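Peroxisomal acyl-CoA oxidase 1A (Solanum lycopersicum, PDB 2FON) probably catalyses the FAD-dependent oxidation of acyl-CoA thioesters in peroxisomal fatty-acid beta-oxidation. Local coordinates at residues 198-209 / 222-233. Residues are numbered along the deposited sequence; the frame is centred on the assembly and turned at random.
Sequences LGKVSTHAVVYA and GFIVQLRSLEDH
Ala205 with Val225 and Val207 with Phe223 are two hydrogen-bonded pairs of an antiparallel beta hairpin in the acyl-CoA dehydrogenase-like middle domain, each closed by two N-H...O=C bonds. Leu227 N continues the ladder to Thr203 O (2.7 Å), just past the strand ends. Beyond it, two side chains of 222-233 take carbonyls of the loop 199-202. Arg228 NE reaches Ser202 O (3.2 Å), which lies in the guanidinium plane, while Lys200 O sits over one face of that group. His233 NE2 gives Lys200 O a shorter bond (2.7 Å, N-H...O 160°), in both the ring and carbonyl planes. A chi1 of -154° turns the His233 imidazole away from its own backbone N and under Arg228 CD, which lies over the ring centre; Phe666 of the second subunit also stacks on this ring. On one sheet face Gln226 CG lies over the His204 ring, whose ND1 shares a hydrogen bond with Thr203 OG1 (2.6 Å). Further along this face Gly222 CA makes a CH-pi contact with Tyr208, 3.9 Å from the ring centroid; the hydroxyl of Tyr208 bonds Gln132, and its ring meets the FAD-binding Tyr154. On the face of Ala205, Val207 CG2 meets Val225 CG2 (3.7 Å); just past the strand Leu227 CD1 approaches Ala205 CB. Backbone pairing thus joins the two strands, Tyr208 lies near the flavin site, and cationic or aromatic N-H donors satisfy buried loop carbonyls near the subunit interface.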
loop_
_atom_site.group_PDB
_atom_site.type_symbol
_atom_site.label_atom_id
_atom_site.label_comp_id
_atom_site.label_asym_id
_atom_site.label_seq_id
_atom_site.Cartn_x
_atom_site.Cartn_y
_atom_site.Cartn_z
ATOM N N LEU B 198 26.319 -5.980 2.110
ATOM C CA LEU B 198 27.240 -6.719 1.264
ATOM C C LEU B 198 27.689 -5.863 0.120
ATOM O O LEU B 198 28.802 -5.962 -0.316
ATOM C CB LEU B 198 26.505 -7.944 0.766
ATOM C CG LEU B 198 27.065 -8.712 -0.399
ATOM C CD1 LEU B 198 28.254 -9.463 0.034
ATOM C CD2 LEU B 198 25.920 -9.640 -0.913
ATOM N N GLY B 199 26.793 -5.035 -0.388
ATOM C CA GLY B 199 27.088 -4.142 -1.486
ATOM C C GLY B 199 28.476 -3.558 -1.420
ATOM O O GLY B 199 29.264 -3.805 -2.306
ATOM N N LYS B 200 28.777 -2.830 -0.340
ATOM C CA LYS B 200 29.965 -1.956 -0.228
ATOM C C LYS B 200 30.708 -2.099 1.094
ATOM O O LYS B 200 31.929 -2.057 1.131
ATOM C CB LYS B 200 29.542 -0.481 -0.371
ATOM C CG LYS B 200 28.925 -0.100 -1.723
ATOM C CD LYS B 200 29.970 -0.025 -2.810
ATOM C CE LYS B 200 29.535 -0.859 -4.003
ATOM N NZ LYS B 200 30.568 -0.952 -5.106
ATOM N N VAL B 201 29.972 -2.266 2.182
ATOM C CA VAL B 201 30.571 -2.250 3.503
ATOM C C VAL B 201 31.231 -3.545 3.953
ATOM O O VAL B 201 32.353 -3.520 4.349
ATOM C CB VAL B 201 29.585 -1.861 4.557
ATOM C CG1 VAL B 201 30.379 -1.528 5.880
ATOM C CG2 VAL B 201 28.769 -0.685 4.105
ATOM N N SER B 202 30.538 -4.663 3.912
ATOM C CA SER B 202 31.054 -5.894 4.449
ATOM C C SER B 202 32.437 -6.368 3.994
ATOM O O SER B 202 32.721 -6.445 2.771
ATOM C CB SER B 202 30.094 -7.010 4.085
ATOM O OG SER B 202 29.223 -7.260 5.143
ATOM N N THR B 203 33.241 -6.811 4.978
ATOM C CA THR B 203 34.475 -7.566 4.722
ATOM C C THR B 203 34.273 -9.076 4.632
ATOM O O THR B 203 35.050 -9.775 3.987
ATOM C CB THR B 203 35.569 -7.292 5.767
ATOM O OG1 THR B 203 35.181 -7.828 7.050
ATOM C CG2 THR B 203 35.882 -5.783 5.874
ATOM N N HIS B 204 33.246 -9.610 5.273
ATOM C CA HIS B 204 33.042 -11.070 5.209
ATOM C C HIS B 204 31.567 -11.348 5.102
ATOM O O HIS B 204 30.709 -10.476 5.410
ATOM C CB HIS B 204 33.512 -11.781 6.498
ATOM C CG HIS B 204 34.963 -11.630 6.792
ATOM N ND1 HIS B 204 35.543 -10.409 7.054
ATOM C CD2 HIS B 204 35.954 -12.546 6.854
ATOM C CE1 HIS B 204 36.837 -10.579 7.246
ATOM N NE2 HIS B 204 37.114 -11.867 7.128
ATOM N N ALA B 205 31.271 -12.584 4.679
ATOM C CA ALA B 205 29.915 -13.088 4.719
ATOM C C ALA B 205 29.884 -14.537 5.188
ATOM O O ALA B 205 30.853 -15.265 4.977
ATOM C CB ALA B 205 29.339 -12.992 3.350
ATOM N N VAL B 206 28.773 -14.933 5.819
ATOM C CA VAL B 206 28.349 -16.319 5.824
ATOM C C VAL B 206 27.634 -16.452 4.513
ATOM O O VAL B 206 26.694 -15.710 4.254
ATOM C CB VAL B 206 27.367 -16.605 6.923
ATOM C CG1 VAL B 206 26.863 -18.033 6.825
ATOM C CG2 VAL B 206 28.030 -16.369 8.305
ATOM N N VAL B 207 28.132 -17.360 3.664
ATOM C CA VAL B 207 27.591 -17.688 2.340
ATOM C C VAL B 207 26.968 -19.056 2.448
ATOM O O VAL B 207 27.657 -20.036 2.705
ATOM C CB VAL B 207 28.747 -17.788 1.317
ATOM C CG1 VAL B 207 28.299 -18.291 -0.023
ATOM C CG2 VAL B 207 29.419 -16.461 1.170
ATOM N N TYR B 208 25.658 -19.124 2.278
ATOM C CA TYR B 208 24.959 -20.418 2.061
ATOM C C TYR B 208 25.199 -21.023 0.648
ATOM O O TYR B 208 25.101 -20.337 -0.347
ATOM C CB TYR B 208 23.475 -20.296 2.485
ATOM C CG TYR B 208 23.474 -20.129 3.968
ATOM C CD1 TYR B 208 23.570 -18.859 4.559
ATOM C CD2 TYR B 208 23.554 -21.250 4.797
ATOM C CE1 TYR B 208 23.668 -18.735 5.958
ATOM C CE2 TYR B 208 23.649 -21.137 6.159
ATOM C CZ TYR B 208 23.709 -19.895 6.737
ATOM O OH TYR B 208 23.810 -19.847 8.115
ATOM N N ALA B 209 25.558 -22.292 0.589
ATOM C CA ALA B 209 25.860 -22.982 -0.667
ATOM C C ALA B 209 25.669 -24.481 -0.493
ATOM O O ALA B 209 25.605 -25.001 0.640
ATOM C CB ALA B 209 27.282 -22.696 -1.102
ATOM N N GLY B 222 26.536 -23.211 5.643
ATOM C CA GLY B 222 27.012 -21.839 5.817
ATOM C C GLY B 222 28.515 -21.833 5.761
ATOM O O GLY B 222 29.137 -22.646 6.419
ATOM N N PHE B 223 29.093 -20.925 4.987
ATOM C CA PHE B 223 30.531 -20.787 4.937
ATOM C C PHE B 223 30.949 -19.366 5.226
ATOM O O PHE B 223 30.352 -18.414 4.715
ATOM C CB PHE B 223 31.030 -21.192 3.572
ATOM C CG PHE B 223 30.639 -22.569 3.202
ATOM C CD1 PHE B 223 29.335 -22.856 2.831
ATOM C CD2 PHE B 223 31.559 -23.600 3.264
ATOM C CE1 PHE B 223 28.969 -24.145 2.496
ATOM C CE2 PHE B 223 31.220 -24.896 2.934
ATOM C CZ PHE B 223 29.929 -25.181 2.553
ATOM N N ILE B 224 31.961 -19.223 6.066
ATOM C CA ILE B 224 32.540 -17.925 6.331
ATOM C C ILE B 224 33.578 -17.603 5.266
ATOM O O ILE B 224 34.706 -18.071 5.350
ATOM C CB ILE B 224 33.215 -17.888 7.694
ATOM C CG1 ILE B 224 32.243 -18.329 8.777
ATOM C CG2 ILE B 224 33.757 -16.485 7.980
ATOM C CD1 ILE B 224 32.930 -18.555 10.130
ATOM N N VAL B 225 33.191 -16.782 4.298
ATOM C CA VAL B 225 34.057 -16.344 3.218
ATOM C C VAL B 225 34.404 -14.856 3.349
ATOM O O VAL B 225 33.521 -14.019 3.359
ATOM C CB VAL B 225 33.359 -16.517 1.852
ATOM C CG1 VAL B 225 34.279 -16.130 0.744
ATOM C CG2 VAL B 225 32.806 -17.911 1.664
ATOM N N GLN B 226 35.690 -14.543 3.448
ATOM C CA GLN B 226 36.216 -13.189 3.368
ATOM C C GLN B 226 36.020 -12.620 1.959
ATOM O O GLN B 226 36.453 -13.237 0.970
ATOM C CB GLN B 226 37.712 -13.178 3.708
ATOM C CG GLN B 226 38.169 -11.810 4.198
ATOM C CD GLN B 226 39.673 -11.606 4.239
ATOM O OE1 GLN B 226 40.406 -12.412 4.790
ATOM N NE2 GLN B 226 40.128 -10.489 3.700
ATOM N N LEU B 227 35.413 -11.438 1.866
ATOM C CA LEU B 227 35.039 -10.846 0.565
ATOM C C LEU B 227 36.023 -9.801 0.100
ATOM O O LEU B 227 36.262 -9.657 -1.106
ATOM C CB LEU B 227 33.646 -10.190 0.628
ATOM C CG LEU B 227 32.500 -11.130 1.003
ATOM C CD1 LEU B 227 31.277 -10.342 1.006
ATOM C CD2 LEU B 227 32.367 -12.441 0.079
ATOM N N ARG B 228 36.570 -9.050 1.047
ATOM C CA ARG B 228 37.543 -8.006 0.702
ATOM C C ARG B 228 38.769 -8.018 1.579
ATOM O O ARG B 228 38.668 -8.321 2.785
ATOM C CB ARG B 228 36.939 -6.621 0.862
ATOM C CG ARG B 228 35.650 -6.497 0.205
ATOM C CD ARG B 228 35.172 -5.150 0.436
ATOM N NE ARG B 228 33.795 -5.078 0.057
ATOM C CZ ARG B 228 33.365 -4.463 -1.009
ATOM N NH1 ARG B 228 34.249 -3.842 -1.804
ATOM N NH2 ARG B 228 32.035 -4.463 -1.237
ATOM N N SER B 229 39.895 -7.623 0.975
ATOM C CA SER B 229 41.119 -7.382 1.710
ATOM C C SER B 229 40.907 -6.482 2.953
ATOM O O SER B 229 40.164 -5.469 2.916
ATOM C CB SER B 229 42.145 -6.747 0.808
ATOM O OG SER B 229 43.065 -6.040 1.608
ATOM N N LEU B 230 41.575 -6.834 4.043
ATOM C CA LEU B 230 41.427 -6.036 5.231
ATOM C C LEU B 230 42.268 -4.776 5.169
ATOM O O LEU B 230 42.078 -3.862 5.970
ATOM C CB LEU B 230 41.721 -6.859 6.489
ATOM C CG LEU B 230 40.536 -7.756 6.855
ATOM C CD1 LEU B 230 41.010 -8.926 7.684
ATOM C CD2 LEU B 230 39.479 -6.939 7.594
ATOM N N GLU B 231 43.195 -4.711 4.216
ATOM C CA GLU B 231 44.086 -3.539 4.127
ATOM C C GLU B 231 43.445 -2.425 3.320
ATOM O O GLU B 231 43.509 -1.258 3.697
ATOM C CB GLU B 231 45.426 -3.907 3.515
ATOM C CG GLU B 231 46.325 -4.606 4.484
ATOM C CD GLU B 231 47.081 -3.640 5.431
ATOM O OE1 GLU B 231 46.813 -2.409 5.429
ATOM O OE2 GLU B 231 47.963 -4.116 6.188
ATOM N N ASP B 232 42.819 -2.784 2.206
ATOM C CA ASP B 232 42.358 -1.757 1.302
ATOM C C ASP B 232 40.953 -1.951 0.818
ATOM O O ASP B 232 40.480 -1.143 0.026
ATOM C CB ASP B 232 43.330 -1.518 0.132
ATOM C CG ASP B 232 43.555 -2.750 -0.766
ATOM O OD1 ASP B 232 42.699 -3.663 -0.915
ATOM O OD2 ASP B 232 44.639 -2.768 -1.388
ATOM N N HIS B 233 40.285 -3.004 1.284
ATOM C CA HIS B 233 38.842 -3.138 1.075
ATOM C C HIS B 233 38.534 -3.475 -0.367
ATOM O O HIS B 233 37.376 -3.622 -0.712
ATOM C CB HIS B 233 38.033 -1.890 1.562
ATOM C CG HIS B 233 36.616 -2.194 1.935
ATOM N ND1 HIS B 233 36.286 -3.029 2.982
ATOM C CD2 HIS B 233 35.432 -1.781 1.405
ATOM C CE1 HIS B 233 34.969 -3.150 3.064
ATOM N NE2 HIS B 233 34.425 -2.390 2.128
#